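Local coordinates for protein alcohol dehydrogenase, zinc-containing (Thermotoga maritima, PDB 1VJ0) that binds two zinc ions per chain and probably works as an oxidoreductase of the medium-chain alcohol dehydrogenase family, at residues 180-189 / 324-335. Numbering follows the deposited sequence.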
loop_
_atom_site.group_PDB
_atom_site.type_symbol
_atom_site.label_atom_id
_atom_site.label_comp_id
_atom_site.label_asym_id
_atom_site.label_seq_id
_atom_site.Cartn_x
_atom_site.Cartn_y
_atom_site.Cartn_z
ATOM N N GLY A 180 -5.135 10.539 -21.416
ATOM C CA GLY A 180 -4.238 10.876 -20.327
ATOM C C GLY A 180 -4.637 10.397 -18.952
ATOM O O GLY A 180 -3.781 9.916 -18.192
ATOM N N ALA A 181 -5.913 10.467 -18.617
ATOM C CA ALA A 181 -6.342 9.972 -17.317
ATOM C C ALA A 181 -6.351 8.446 -17.212
ATOM O O ALA A 181 -6.086 7.869 -16.145
ATOM C CB ALA A 181 -7.678 10.572 -16.947
ATOM N N THR A 182 -6.604 7.768 -18.338
ATOM C CA THR A 182 -6.499 6.336 -18.344
ATOM C C THR A 182 -5.024 5.925 -18.179
ATOM O O THR A 182 -4.708 5.044 -17.366
ATOM C CB THR A 182 -7.158 5.778 -19.622
ATOM O OG1 THR A 182 -8.546 6.045 -19.570
ATOM C CG2 THR A 182 -7.030 4.270 -19.684
ATOM N N ALA A 183 -4.108 6.578 -18.902
ATOM C CA ALA A 183 -2.683 6.328 -18.690
ATOM C C ALA A 183 -2.270 6.634 -17.221
ATOM O O ALA A 183 -1.552 5.873 -16.593
ATOM C CB ALA A 183 -1.827 7.153 -19.699
ATOM N N TYR A 184 -2.750 7.746 -16.665
ATOM C CA TYR A 184 -2.479 8.032 -15.266
ATOM C C TYR A 184 -2.953 6.900 -14.360
ATOM O O TYR A 184 -2.205 6.422 -13.486
ATOM C CB TYR A 184 -2.957 9.448 -14.796
ATOM C CG TYR A 184 -2.462 9.585 -13.397
ATOM C CD1 TYR A 184 -1.139 9.870 -13.155
ATOM C CD2 TYR A 184 -3.271 9.256 -12.328
ATOM C CE1 TYR A 184 -0.627 9.848 -11.878
ATOM C CE2 TYR A 184 -2.769 9.251 -11.031
ATOM C CZ TYR A 184 -1.457 9.534 -10.822
ATOM O OH TYR A 184 -0.975 9.484 -9.539
ATOM N N HIS A 185 -4.193 6.467 -14.527
ATOM C CA HIS A 185 -4.750 5.377 -13.756
ATOM C C HIS A 185 -3.759 4.195 -13.778
ATOM O O HIS A 185 -3.462 3.534 -12.759
ATOM C CB HIS A 185 -6.130 4.997 -14.370
ATOM C CG HIS A 185 -6.858 3.896 -13.662
ATOM N ND1 HIS A 185 -8.149 3.524 -13.999
ATOM C CD2 HIS A 185 -6.524 3.145 -12.593
ATOM C CE1 HIS A 185 -8.539 2.541 -13.206
ATOM N NE2 HIS A 185 -7.576 2.301 -12.326
ATOM N N ALA A 186 -3.242 3.905 -14.955
ATOM C CA ALA A 186 -2.371 2.758 -15.117
ATOM C C ALA A 186 -1.124 2.817 -14.300
ATOM O O ALA A 186 -0.661 1.800 -13.790
ATOM C CB ALA A 186 -1.979 2.635 -16.556
ATOM N N PHE A 187 -0.533 4.002 -14.243
ATOM C CA PHE A 187 0.659 4.274 -13.441
ATOM C C PHE A 187 0.358 4.360 -11.965
ATOM O O PHE A 187 1.163 3.881 -11.136
ATOM C CB PHE A 187 1.339 5.541 -13.953
ATOM C CG PHE A 187 2.152 5.316 -15.203
ATOM C CD1 PHE A 187 1.570 5.392 -16.457
ATOM C CD2 PHE A 187 3.534 5.056 -15.118
ATOM C CE1 PHE A 187 2.328 5.159 -17.619
ATOM C CE2 PHE A 187 4.300 4.851 -16.249
ATOM C CZ PHE A 187 3.663 4.873 -17.536
ATOM N N ASP A 188 -0.810 4.889 -11.625
ATOM C CA ASP A 188 -1.221 5.061 -10.230
ATOM C C ASP A 188 -1.415 3.712 -9.556
ATOM O O ASP A 188 -1.324 3.625 -8.345
ATOM C CB ASP A 188 -2.539 5.825 -10.177
ATOM C CG ASP A 188 -2.844 6.383 -8.836
ATOM O OD1 ASP A 188 -2.032 7.177 -8.295
ATOM O OD2 ASP A 188 -3.927 6.111 -8.274
ATOM N N GLU A 189 -1.695 2.662 -10.325
ATOM C CA GLU A 189 -1.887 1.326 -9.726
ATOM C C GLU A 189 -0.566 0.668 -9.263
ATOM O O GLU A 189 -0.585 -0.262 -8.468
ATOM C CB GLU A 189 -2.596 0.396 -10.714
ATOM C CG GLU A 189 -4.037 0.746 -10.963
ATOM C CD GLU A 189 -4.873 0.684 -9.687
ATOM O OE1 GLU A 189 -4.772 -0.295 -8.911
ATOM O OE2 GLU A 189 -5.579 1.655 -9.421
ATOM N N ILE A 324 -6.859 -2.063 -16.535
ATOM C CA ILE A 324 -7.177 -0.670 -16.232
ATOM C C ILE A 324 -8.459 -0.237 -16.972
ATOM O O ILE A 324 -8.509 -0.246 -18.220
ATOM C CB ILE A 324 -5.984 0.275 -16.610
ATOM C CG1 ILE A 324 -4.694 -0.205 -15.980
ATOM C CG2 ILE A 324 -6.327 1.732 -16.264
ATOM C CD1 ILE A 324 -4.669 -0.212 -14.490
ATOM N N TRP A 325 -9.499 0.071 -16.205
ATOM C CA TRP A 325 -10.751 0.526 -16.752
ATOM C C TRP A 325 -10.913 2.041 -16.493
ATOM O O TRP A 325 -11.039 2.459 -15.337
ATOM C CB TRP A 325 -11.939 -0.234 -16.143
ATOM C CG TRP A 325 -13.215 0.175 -16.799
ATOM C CD1 TRP A 325 -14.295 0.806 -16.236
ATOM C CD2 TRP A 325 -13.518 -0.008 -18.154
ATOM N NE1 TRP A 325 -15.258 1.023 -17.187
ATOM C CE2 TRP A 325 -14.806 0.526 -18.378
ATOM C CE3 TRP A 325 -12.831 -0.608 -19.228
ATOM C CZ2 TRP A 325 -15.415 0.519 -19.630
ATOM C CZ3 TRP A 325 -13.424 -0.588 -20.490
ATOM C CH2 TRP A 325 -14.720 -0.041 -20.669
ATOM N N VAL A 326 -10.978 2.810 -17.578
ATOM C CA VAL A 326 -11.231 4.252 -17.541
ATOM C C VAL A 326 -10.470 4.960 -16.383
ATOM O O VAL A 326 -9.263 4.714 -16.211
ATOM C CB VAL A 326 -12.770 4.599 -17.691
ATOM C CG1 VAL A 326 -13.324 3.936 -18.974
ATOM C CG2 VAL A 326 -13.556 4.199 -16.517
ATOM N N SER A 327 -11.106 5.898 -15.706
ATOM C CA SER A 327 -10.456 6.686 -14.681
ATOM C C SER A 327 -11.537 7.335 -13.883
ATOM O O SER A 327 -12.703 7.350 -14.292
ATOM C CB SER A 327 -9.599 7.756 -15.330
ATOM O OG SER A 327 -10.364 8.479 -16.262
ATOM N N ASP A 328 -11.152 7.883 -12.741
ATOM C CA ASP A 328 -12.062 8.599 -11.890
ATOM C C ASP A 328 -11.575 10.020 -11.630
ATOM O O ASP A 328 -10.612 10.477 -12.226
ATOM C CB ASP A 328 -12.341 7.798 -10.599
ATOM C CG ASP A 328 -11.149 7.666 -9.706
ATOM O OD1 ASP A 328 -10.230 8.524 -9.694
ATOM O OD2 ASP A 328 -11.078 6.720 -8.922
ATOM N N THR A 329 -12.278 10.738 -10.756
ATOM C CA THR A 329 -11.941 12.114 -10.472
ATOM C C THR A 329 -10.573 12.308 -9.821
ATOM O O THR A 329 -9.969 13.298 -10.074
ATOM C CB THR A 329 -13.028 12.724 -9.607
ATOM O OG1 THR A 329 -14.237 12.789 -10.381
ATOM C CG2 THR A 329 -12.698 14.155 -9.211
ATOM N N SER A 330 -10.085 11.358 -9.022
ATOM C CA SER A 330 -8.736 11.462 -8.502
ATOM C C SER A 330 -7.717 11.390 -9.646
ATOM O O SER A 330 -6.745 12.143 -9.680
ATOM C CB SER A 330 -8.438 10.413 -7.407
ATOM O OG SER A 330 -8.277 9.085 -7.968
ATOM N N HIS A 331 -7.939 10.522 -10.619
ATOM C CA HIS A 331 -7.033 10.442 -11.731
ATOM C C HIS A 331 -7.091 11.700 -12.593
ATOM O O HIS A 331 -6.051 12.166 -13.106
ATOM C CB HIS A 331 -7.345 9.223 -12.602
ATOM C CG HIS A 331 -7.346 7.932 -11.865
ATOM N ND1 HIS A 331 -8.409 7.052 -11.919
ATOM C CD2 HIS A 331 -6.440 7.381 -11.013
ATOM C CE1 HIS A 331 -8.135 5.987 -11.171
ATOM N NE2 HIS A 331 -6.950 6.163 -10.603
ATOM N N PHE A 332 -8.309 12.206 -12.777
ATOM C CA PHE A 332 -8.589 13.473 -13.493
ATOM C C PHE A 332 -7.720 14.659 -12.977
ATOM O O PHE A 332 -6.977 15.315 -13.710
ATOM C CB PHE A 332 -10.123 13.733 -13.411
ATOM C CG PHE A 332 -10.551 15.139 -13.756
ATOM C CD1 PHE A 332 -10.390 15.653 -15.024
ATOM C CD2 PHE A 332 -11.098 15.935 -12.802
ATOM C CE1 PHE A 332 -10.815 16.976 -15.310
ATOM C CE2 PHE A 332 -11.498 17.252 -13.082
ATOM C CZ PHE A 332 -11.348 17.750 -14.329
ATOM N N VAL A 333 -7.792 14.892 -11.685
ATOM C CA VAL A 333 -7.090 16.000 -11.079
ATOM C C VAL A 333 -5.571 15.825 -11.247
ATOM O O VAL A 333 -4.840 16.762 -11.616
ATOM C CB VAL A 333 -7.504 16.057 -9.573
ATOM C CG1 VAL A 333 -6.492 16.794 -8.728
ATOM C CG2 VAL A 333 -8.880 16.620 -9.430
ATOM N N LYS A 334 -5.079 14.625 -10.992
ATOM C CA LYS A 334 -3.638 14.401 -11.086
ATOM C C LYS A 334 -3.134 14.466 -12.523
ATOM O O LYS A 334 -2.001 14.882 -12.800
ATOM C CB LYS A 334 -3.261 13.084 -10.413
ATOM C CG LYS A 334 -3.682 13.026 -8.973
ATOM C CD LYS A 334 -3.512 11.648 -8.346
ATOM C CE LYS A 334 -4.135 11.646 -6.939
ATOM N NZ LYS A 334 -4.301 10.270 -6.279
ATOM N N THR A 335 -3.977 14.050 -13.455
ATOM C CA THR A 335 -3.645 14.154 -14.894
ATOM C C THR A 335 -3.574 15.620 -15.325
ATOM O O THR A 335 -2.664 16.017 -16.052
ATOM C CB THR A 335 -4.700 13.415 -15.721
ATOM O OG1 THR A 335 -4.632 12.011 -15.411
ATOM C CG2 THR A 335 -4.440 13.542 -17.218
HETATM O O HOH W 1 -9.993 7.993 -18.841
HETATM O O HOH W 2 -5.580 4.297 -9.110
HETATM O O HOH W 3 -5.438 8.518 -7.994
HETATM O O HOH W 4 -1.914 8.354 -5.876
#
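The imidazole of His185 is sandwiched between Ile324 and His331. CG2 of Ile324 lies over one face, 3.6 Å from the ring centroid, and the ring of His331 makes an offset stack on the other, the planes 16° apart. CB of His185 sits over the centre of the His331 ring. With CG anti to the backbone N (chi1 -179°), the His185 ring reaches across to the loop 324-328, where ND1 donates to Val326 O at 2.7 Å; the bond lies in the ring plane but meets the carbonyl from above its own plane. Replacing His185 by an alanine is likely to leave Val326 O without this donor and open a gap between Ile324 and His331. His331 is a knob among Ala181, Tyr184, His185 and Asp188, its CD2 at the edge of the Tyr184 ring, while CB of Lys334 covers a face of that phenol, 4.1 Å from its centroid. Helix segments 180-188 and 329-335 cross at 105°: the end of helix 170-188, which carries the zinc ligand Cys178 and packs against the Rossmann-type sheet, is met by the loop and helix that follow strand 320-323, outermost in that sheet within this chain. The His331 imidazole is held at both ring nitrogens. A water links NE2 to Asp188 OD2 and Glu189 OE2; Asp328 N donates to ND1 at 3.0 Å, answered by His331 N to Asp328 OD1 at 3.2 Å, a capping box at the N-cap of helix 329-335. Ser330 OG is an additional donor to OD1, at 2.7 Å, while OD2 forms a salt bridge with Lys122 of a neighbouring subunit. Two further waters bridge Asp188 to Lys334, and the Tyr184 hydroxyl bonds to Ser193 of another subunit.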